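Local coordinates for fucolectin-related protein (Streptococcus pneumoniae, PDB 2WMF), which probably hydrolyses glycosidic bonds in host blood-group carbohydrate antigens, as the catalytic module of a family 98 glycoside hydrolase, at residues A[417-431]-A[442-454]. Numbering follows the deposited sequence.
Sequences LYEGDGYAQRVGNSW and KNQQVMLPMYTNN
With CG swung opposite its backbone N (chi1 -172°) and the chain kinked at chi2 (76°), R426 slides its guanidinium over Y451, whose CG stands beside its own backbone N. The planes lie 20° apart and R426 CZ sits 3.7 Å from the ring centroid, a cation-pi stack that illustrates how a flat cation can be held from several sides at once. The guanidinium's opposite face rests on the backbone of N429 and S430, NE bonds to G428 O within the turn, and NH1 forms a salt bridge with E472, which would probably reinforce the positive charge. W431 packs between the R426 CD methylene on one face and L448 on the other, where L448 CB makes a CH-pi contact. Its NE1 donates in the ring plane to P449 O at 3.0 Å, fixing the rotation of the indole, while M450 SD reaches the same edge, 3.7 Å from W431 CD1, as a Met-aromatic contact. Within the family 98 C-terminal region, two antiparallel sheets pack against each other as a beta-sandwich: strand 419-420 edges the sheet of 444-449, and 423-427 borders the other. L448 CD2 bridges them, touching Y418 CB and A424 CB. Paired N-H···O bonds join E419 and M447, their side chains running alongside each other. Past G420, D421 OD1 accepts a hydrogen bond from Q445 N at 2.9 Å, nearly along its C-O axis, and G422 N reaches Q445 O from above the carbonyl plane. A water lies within bonding distance of D421 OD2 and Q445 OE1, while Q445 NE2 turns to D461.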
loop_
_atom_site.group_PDB
_atom_site.type_symbol
_atom_site.label_atom_id
_atom_site.label_comp_id
_atom_site.label_asym_id
_atom_site.label_seq_id
_atom_site.Cartn_x
_atom_site.Cartn_y
_atom_site.Cartn_z
ATOM N N LEU A 417 5.371 -22.113 10.346
ATOM C CA LEU A 417 6.762 -21.666 10.332
ATOM C C LEU A 417 7.240 -20.896 11.555
ATOM O O LEU A 417 8.437 -20.660 11.694
ATOM C CB LEU A 417 7.051 -20.805 9.092
ATOM C CG LEU A 417 6.704 -21.424 7.741
ATOM C CD1 LEU A 417 7.083 -20.523 6.553
ATOM C CD2 LEU A 417 7.360 -22.842 7.599
ATOM N N TYR A 418 6.332 -20.454 12.434
ATOM C CA TYR A 418 6.765 -19.740 13.610
ATOM C C TYR A 418 5.742 -19.940 14.723
ATOM O O TYR A 418 4.622 -20.408 14.438
ATOM C CB TYR A 418 6.943 -18.233 13.323
ATOM C CG TYR A 418 5.660 -17.459 13.052
ATOM C CD1 TYR A 418 5.080 -16.633 14.046
ATOM C CD2 TYR A 418 5.008 -17.548 11.801
ATOM C CE1 TYR A 418 3.895 -15.925 13.791
ATOM C CE2 TYR A 418 3.801 -16.841 11.547
ATOM C CZ TYR A 418 3.288 -15.991 12.516
ATOM O OH TYR A 418 2.129 -15.243 12.250
ATOM N N GLU A 419 6.136 -19.555 15.937
ATOM C CA GLU A 419 5.265 -19.578 17.101
ATOM C C GLU A 419 5.000 -18.157 17.588
ATOM O O GLU A 419 5.787 -17.231 17.354
ATOM C CB GLU A 419 5.914 -20.383 18.238
ATOM C CG GLU A 419 6.158 -21.841 17.891
ATOM C CD GLU A 419 4.872 -22.637 17.769
ATOM O OE1 GLU A 419 3.833 -22.223 18.291
ATOM O OE2 GLU A 419 4.895 -23.715 17.129
ATOM N N GLY A 420 3.890 -17.992 18.297
ATOM C CA GLY A 420 3.492 -16.694 18.838
ATOM C C GLY A 420 2.210 -16.180 18.207
ATOM O O GLY A 420 1.529 -16.886 17.480
ATOM N N ASP A 421 1.853 -14.956 18.592
ATOM C CA ASP A 421 0.616 -14.317 18.159
ATOM C C ASP A 421 0.798 -13.094 17.242
ATOM O O ASP A 421 -0.219 -12.516 16.865
ATOM C CB ASP A 421 -0.307 -13.946 19.332
ATOM C CG ASP A 421 0.331 -13.027 20.383
ATOM O OD1 ASP A 421 1.485 -12.578 20.222
ATOM O OD2 ASP A 421 -0.373 -12.740 21.415
ATOM N N GLY A 422 2.043 -12.726 16.912
ATOM C CA GLY A 422 2.330 -11.706 15.908
ATOM C C GLY A 422 2.128 -12.209 14.491
ATOM O O GLY A 422 1.907 -13.425 14.243
ATOM N N TYR A 423 2.242 -11.273 13.547
ATOM C CA TYR A 423 2.234 -11.573 12.123
ATOM C C TYR A 423 3.684 -11.786 11.684
ATOM O O TYR A 423 4.550 -10.927 11.908
ATOM C CB TYR A 423 1.636 -10.437 11.323
ATOM C CG TYR A 423 1.864 -10.546 9.833
ATOM C CD1 TYR A 423 1.025 -11.298 9.015
ATOM C CD2 TYR A 423 2.942 -9.904 9.244
ATOM C CE1 TYR A 423 1.204 -11.381 7.630
ATOM C CE2 TYR A 423 3.165 -9.976 7.860
ATOM C CZ TYR A 423 2.297 -10.742 7.050
ATOM O OH TYR A 423 2.531 -10.767 5.675
ATOM N N ALA A 424 3.946 -12.927 11.063
ATOM C CA ALA A 424 5.249 -13.168 10.407
ATOM C C ALA A 424 5.065 -13.965 9.129
ATOM O O ALA A 424 4.289 -14.916 9.086
ATOM C CB ALA A 424 6.263 -13.869 11.332
ATOM N N GLN A 425 5.793 -13.548 8.102
ATOM C CA GLN A 425 5.770 -14.139 6.773
ATOM C C GLN A 425 7.215 -14.397 6.326
ATOM O O GLN A 425 8.028 -13.505 6.368
ATOM C CB GLN A 425 5.078 -13.218 5.770
ATOM C CG GLN A 425 4.947 -13.836 4.416
ATOM C CD GLN A 425 4.407 -12.914 3.308
ATOM O OE1 GLN A 425 4.206 -13.381 2.154
ATOM N NE2 GLN A 425 4.124 -11.617 3.648
ATOM N N ARG A 426 7.492 -15.618 5.873
ATOM C CA ARG A 426 8.800 -15.948 5.289
ATOM C C ARG A 426 8.759 -15.622 3.792
ATOM O O ARG A 426 7.836 -16.027 3.078
ATOM C CB ARG A 426 9.162 -17.371 5.566
ATOM C CG ARG A 426 10.596 -17.691 5.155
ATOM C CD ARG A 426 11.604 -17.145 6.122
ATOM N NE ARG A 426 12.944 -17.400 5.597
ATOM C CZ ARG A 426 14.062 -17.212 6.278
ATOM N NH1 ARG A 426 14.052 -16.657 7.500
ATOM N NH2 ARG A 426 15.230 -17.480 5.712
ATOM N N VAL A 427 9.707 -14.787 3.379
ATOM C CA VAL A 427 9.835 -14.314 1.996
ATOM C C VAL A 427 11.279 -14.567 1.591
ATOM O O VAL A 427 12.146 -13.810 1.957
ATOM C CB VAL A 427 9.479 -12.824 1.895
ATOM C CG1 VAL A 427 9.613 -12.322 0.464
ATOM C CG2 VAL A 427 8.056 -12.570 2.423
ATOM N N GLY A 428 11.531 -15.664 0.880
ATOM C CA GLY A 428 12.900 -16.018 0.531
ATOM C C GLY A 428 13.758 -16.169 1.771
ATOM O O GLY A 428 13.388 -16.918 2.668
ATOM N N ASN A 429 14.862 -15.420 1.849
ATOM C CA ASN A 429 15.774 -15.493 3.001
ATOM C C ASN A 429 15.483 -14.456 4.061
ATOM O O ASN A 429 16.349 -14.149 4.861
ATOM C CB ASN A 429 17.254 -15.386 2.561
ATOM C CG ASN A 429 17.591 -14.075 1.862
ATOM O OD1 ASN A 429 16.813 -13.549 1.091
ATOM N ND2 ASN A 429 18.787 -13.582 2.091
ATOM N N SER A 430 14.248 -13.958 4.091
ATOM C CA SER A 430 13.858 -12.955 5.077
ATOM C C SER A 430 12.548 -13.293 5.817
ATOM O O SER A 430 11.697 -14.032 5.295
ATOM C CB SER A 430 13.662 -11.600 4.427
ATOM O OG SER A 430 14.811 -11.154 3.754
ATOM N N TRP A 431 12.414 -12.716 7.012
ATOM C CA TRP A 431 11.171 -12.659 7.736
ATOM C C TRP A 431 10.639 -11.235 7.674
ATOM O O TRP A 431 11.372 -10.279 7.950
ATOM C CB TRP A 431 11.379 -13.008 9.227
ATOM C CG TRP A 431 11.545 -14.471 9.542
ATOM C CD1 TRP A 431 12.698 -15.109 10.027
ATOM C CD2 TRP A 431 10.523 -15.446 9.526
ATOM N NE1 TRP A 431 12.431 -16.443 10.271
ATOM C CE2 TRP A 431 11.096 -16.682 10.012
ATOM C CE3 TRP A 431 9.171 -15.412 9.193
ATOM C CZ2 TRP A 431 10.352 -17.831 10.157
ATOM C CZ3 TRP A 431 8.431 -16.579 9.359
ATOM C CH2 TRP A 431 9.032 -17.773 9.807
ATOM N N LYS A 442 -1.952 -3.583 22.717
ATOM C CA LYS A 442 -1.495 -4.864 23.249
ATOM C C LYS A 442 -0.312 -5.376 22.435
ATOM O O LYS A 442 -0.329 -5.314 21.218
ATOM C CB LYS A 442 -2.615 -5.924 23.277
ATOM C CG LYS A 442 -3.753 -5.586 24.255
ATOM C CD LYS A 442 -3.390 -5.773 25.745
ATOM C CE LYS A 442 -4.345 -5.012 26.651
ATOM N NZ LYS A 442 -3.922 -5.139 28.099
ATOM N N ASN A 443 0.710 -5.824 23.129
ATOM C CA ASN A 443 1.915 -6.350 22.473
ATOM C C ASN A 443 1.697 -7.740 21.923
ATOM O O ASN A 443 0.834 -8.476 22.391
ATOM C CB ASN A 443 3.088 -6.442 23.458
ATOM C CG ASN A 443 3.753 -5.096 23.738
ATOM O OD1 ASN A 443 3.130 -4.035 23.632
ATOM N ND2 ASN A 443 5.073 -5.146 24.060
ATOM N N GLN A 444 2.492 -8.087 20.902
ATOM C CA GLN A 444 2.527 -9.434 20.350
ATOM C C GLN A 444 3.961 -9.923 20.301
ATOM O O GLN A 444 4.909 -9.131 20.190
ATOM C CB GLN A 444 1.849 -9.495 18.983
ATOM C CG GLN A 444 0.369 -9.149 19.028
ATOM C CD GLN A 444 -0.299 -9.100 17.638
ATOM O OE1 GLN A 444 0.386 -9.001 16.618
ATOM N NE2 GLN A 444 -1.641 -9.115 17.609
ATOM N N GLN A 445 4.087 -11.245 20.311
ATOM C CA GLN A 445 5.382 -11.893 20.295
ATOM C C GLN A 445 5.438 -12.909 19.159
ATOM O O GLN A 445 4.432 -13.526 18.809
ATOM C CB GLN A 445 5.673 -12.593 21.633
ATOM C CG GLN A 445 5.641 -11.679 22.846
ATOM C CD GLN A 445 4.239 -11.287 23.300
ATOM O OE1 GLN A 445 3.343 -12.127 23.363
ATOM N NE2 GLN A 445 4.065 -10.003 23.689
ATOM N N VAL A 446 6.645 -13.041 18.586
ATOM C CA VAL A 446 6.943 -14.102 17.673
ATOM C C VAL A 446 8.251 -14.750 18.073
ATOM O O VAL A 446 9.173 -14.083 18.555
ATOM C CB VAL A 446 6.985 -13.622 16.192
ATOM C CG1 VAL A 446 5.589 -13.076 15.744
ATOM C CG2 VAL A 446 8.065 -12.605 15.889
ATOM N N MET A 447 8.286 -16.057 17.841
ATOM C CA MET A 447 9.525 -16.856 17.922
ATOM C C MET A 447 9.709 -17.457 16.542
ATOM O O MET A 447 8.898 -18.248 16.091
ATOM C CB MET A 447 9.401 -17.967 18.973
ATOM C CG MET A 447 10.701 -18.680 19.210
ATOM S SD MET A 447 11.262 -19.855 17.974
ATOM C CE MET A 447 9.866 -21.000 17.703
ATOM N N LEU A 448 10.790 -17.022 15.891
ATOM C CA LEU A 448 11.096 -17.324 14.511
ATOM C C LEU A 448 12.296 -18.272 14.390
ATOM O O LEU A 448 13.441 -17.885 14.630
ATOM C CB LEU A 448 11.423 -16.015 13.802
ATOM C CG LEU A 448 10.476 -14.828 13.904
ATOM C CD1 LEU A 448 11.036 -13.569 13.213
ATOM C CD2 LEU A 448 9.082 -15.186 13.386
ATOM N N PRO A 449 12.028 -19.525 14.000
ATOM C CA PRO A 449 13.142 -20.403 13.604
ATOM C C PRO A 449 13.924 -19.710 12.492
ATOM O O PRO A 449 13.348 -18.977 11.671
ATOM C CB PRO A 449 12.438 -21.642 13.041
ATOM C CG PRO A 449 11.045 -21.629 13.630
ATOM C CD PRO A 449 10.724 -20.154 13.752
ATOM N N MET A 450 15.229 -19.943 12.461
ATOM C CA MET A 450 16.072 -19.312 11.458
ATOM C C MET A 450 16.637 -20.381 10.524
ATOM O O MET A 450 16.665 -21.561 10.853
ATOM C CB MET A 450 17.178 -18.490 12.137
ATOM C CG MET A 450 16.606 -17.295 13.017
ATOM S SD MET A 450 15.712 -16.061 12.025
ATOM C CE MET A 450 17.133 -15.052 11.573
ATOM N N TYR A 451 17.006 -19.947 9.322
ATOM C CA TYR A 451 17.301 -20.875 8.206
ATOM C C TYR A 451 18.796 -20.942 7.897
ATOM O O TYR A 451 19.213 -21.660 6.991
ATOM C CB TYR A 451 16.511 -20.477 6.957
ATOM C CG TYR A 451 14.980 -20.644 7.065
ATOM C CD1 TYR A 451 14.287 -21.493 6.206
ATOM C CD2 TYR A 451 14.238 -19.911 8.019
ATOM C CE1 TYR A 451 12.888 -21.632 6.262
ATOM C CE2 TYR A 451 12.832 -20.038 8.080
ATOM C CZ TYR A 451 12.171 -20.908 7.234
ATOM O OH TYR A 451 10.787 -21.036 7.308
ATOM N N THR A 452 19.579 -20.225 8.683
ATOM C CA THR A 452 21.047 -20.275 8.659
ATOM C C THR A 452 21.534 -20.489 10.096
ATOM O O THR A 452 20.792 -20.305 11.062
ATOM C CB THR A 452 21.665 -18.970 8.146
ATOM O OG1 THR A 452 21.354 -17.881 9.046
ATOM C CG2 THR A 452 21.171 -18.638 6.723
ATOM N N ASN A 453 22.795 -20.838 10.256
ATOM C CA ASN A 453 23.367 -20.996 11.598
ATOM C C ASN A 453 23.968 -19.692 12.184
ATOM O O ASN A 453 24.718 -19.765 13.196
ATOM C CB ASN A 453 24.338 -22.169 11.631
ATOM C CG ASN A 453 25.665 -21.850 10.988
ATOM O OD1 ASN A 453 25.795 -20.824 10.301
ATOM N ND2 ASN A 453 26.684 -22.732 11.187
ATOM N N ASN A 454 23.595 -18.515 11.637
ATOM C CA ASN A 454 23.903 -17.216 12.300
ATOM C C ASN A 454 23.346 -17.240 13.748
ATOM O O ASN A 454 24.007 -16.783 14.695
ATOM C CB ASN A 454 23.360 -16.037 11.495
ATOM C CG ASN A 454 24.092 -15.842 10.177
ATOM O OD1 ASN A 454 23.508 -15.993 9.077
ATOM N ND2 ASN A 454 25.379 -15.522 10.262
HETATM O O HOH W 1 0.797 -11.328 23.213
#